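Local coordinates for putative transcription protein (Pseudomonas aeruginosa PAO1, PDB 4GCV) that is a putative transcription factor of the HxlR-like helix-turn-helix family that probably binds DNA and may regulate genes in response to oxidative stress, at residues S16-V20 with G21-S25. The protein carries 2 engineered substitutions. Residues are numbered along the deposited sequence; the frame is centred on the assembly and turned at random.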
# COMPACT_ATOMS: atom_id res chain seq x y z
N SER B 16 5.50 -1.11 12.90
CA SER B 16 5.93 -0.80 11.53
C SER B 16 4.84 -0.10 10.73
O SER B 16 5.12 0.83 9.99
CB SER B 16 6.29 -2.06 10.76
OG SER B 16 7.47 -2.64 11.26
N LEU B 17 3.60 -0.57 10.87
CA LEU B 17 2.51 -0.07 10.09
C LEU B 17 2.10 1.30 10.61
O LEU B 17 1.71 2.15 9.82
CB LEU B 17 1.33 -1.06 10.04
CG LEU B 17 1.55 -2.37 9.21
CD1 LEU B 17 0.34 -3.35 9.34
CD2 LEU B 17 1.86 -2.10 7.73
N GLU B 18 2.20 1.53 11.91
CA GLU B 18 1.96 2.89 12.45
C GLU B 18 3.01 3.86 11.97
O GLU B 18 2.70 4.98 11.62
CB GLU B 18 1.87 2.90 13.97
CG GLU B 18 0.56 2.28 14.50
CD GLU B 18 0.58 2.05 16.01
OE1 GLU B 18 1.65 1.70 16.58
OE2 GLU B 18 -0.50 2.22 16.63
N ARG B 19 4.24 3.37 11.90
CA ARG B 19 5.38 4.18 11.50
C ARG B 19 5.22 4.65 10.05
O ARG B 19 5.74 5.68 9.65
CB ARG B 19 6.66 3.37 11.70
CG ARG B 19 7.92 4.17 11.62
CD ARG B 19 9.05 3.52 12.37
NE ARG B 19 10.26 4.31 12.17
CZ ARG B 19 11.41 3.84 11.70
NH1 ARG B 19 11.53 2.54 11.39
NH2 ARG B 19 12.45 4.66 11.56
N VAL B 20 4.46 3.88 9.28
CA VAL B 20 4.32 4.14 7.87
C VAL B 20 2.94 4.77 7.64
O VAL B 20 2.57 5.11 6.52
CB VAL B 20 4.60 2.80 7.11
CG1 VAL B 20 3.33 1.98 6.87
CG2 VAL B 20 5.43 3.03 5.84
N GLY B 21 2.17 4.96 8.72
CA GLY B 21 0.88 5.69 8.65
C GLY B 21 -0.34 4.94 8.12
O GLY B 21 -1.34 5.59 7.79
N GLU B 22 -0.31 3.60 8.11
CA GLU B 22 -1.45 2.78 7.61
C GLU B 22 -2.18 1.84 8.57
O GLU B 22 -3.12 1.17 8.16
CB GLU B 22 -0.97 1.85 6.49
CG GLU B 22 -0.43 2.57 5.31
CD GLU B 22 -1.49 3.35 4.55
OE1 GLU B 22 -2.70 2.98 4.52
OE2 GLU B 22 -1.06 4.35 3.99
N TRP B 23 -1.76 1.74 9.82
CA TRP B 23 -2.32 0.75 10.73
C TRP B 23 -3.83 0.87 10.95
O TRP B 23 -4.55 -0.05 10.65
CB TRP B 23 -1.52 0.77 12.05
CG TRP B 23 -2.10 -0.12 13.14
CD1 TRP B 23 -2.67 0.29 14.31
CD2 TRP B 23 -2.12 -1.56 13.18
NE1 TRP B 23 -3.04 -0.80 15.07
CE2 TRP B 23 -2.74 -1.94 14.39
CE3 TRP B 23 -1.72 -2.56 12.28
CZ2 TRP B 23 -2.95 -3.29 14.74
CZ3 TRP B 23 -1.91 -3.90 12.63
CH2 TRP B 23 -2.53 -4.24 13.84
N TRP B 24 -4.28 2.01 11.47
CA TRP B 24 -5.70 2.30 11.61
C TRP B 24 -6.48 2.27 10.30
O TRP B 24 -7.53 1.68 10.25
CB TRP B 24 -5.89 3.64 12.32
CG TRP B 24 -5.45 3.54 13.71
CD1 TRP B 24 -4.35 4.14 14.27
CD2 TRP B 24 -6.03 2.73 14.72
NE1 TRP B 24 -4.23 3.77 15.58
CE2 TRP B 24 -5.25 2.91 15.89
CE3 TRP B 24 -7.13 1.86 14.76
CZ2 TRP B 24 -5.55 2.28 17.10
CZ3 TRP B 24 -7.42 1.22 15.95
CH2 TRP B 24 -6.64 1.44 17.11
N SER B 25 -5.94 2.82 9.22
CA SER B 25 -6.62 2.68 7.91
C SER B 25 -6.82 1.21 7.58
O SER B 25 -7.87 0.82 7.08
CB SER B 25 -5.80 3.30 6.78
OG SER B 25 -5.61 4.67 7.01
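The indole of Trp23 meets Leu17 at its edge: Leu17 CD1 lies near the ring plane, 3.7 Å from Trp23 CE3, and the two side chains cross at about a right angle. Glu18 approaches obliquely. Its extended chain lays methylene Glu18 CG 3.6 Å from Trp23 CB. At the pyrrole end Glu18 OE2 comes 3.7 Å from Trp23 CD1, and the carboxylate is turned 75° from the ring. Trp23 in turn places CD1 over one face of the Trp24 ring, offset toward the rim. With CG anti to the backbone N (chi1 174°), Trp23 swings its broad ring alongside the last turn of the preceding helix, where leucine supplies a branched apolar end and glutamate an aliphatic stem whose charged tip can stay in solvent.

The backbone turns between helix 12-19 and helix 23-33. Gly21 ends the first helix in a Schellman motif, its positive phi being readily adopted by a residue without a side chain. Glu22 N donates to Leu17 O (3.0 Å, 157° at the hydrogen), and Gly21 N reaches Glu18 O at 2.9 Å from above the carbonyl plane. Trp23 N adds a weak bond to Leu17 O. Val20 CG1 lies near Glu22 CG, 4.1 Å away; this aliphatic carbon makes the contact while the carboxylate hydrogen-bonds glycerol, probably from the crystallisation liquor.

The turn thus joins the two helices. Leu17, Val20 and Glu22 pack on Phe96 of helix 84-101, Trp24 rests on Met52 and Arg56 of helix 50-62, and Met152 of the second subunit packs against Trp23.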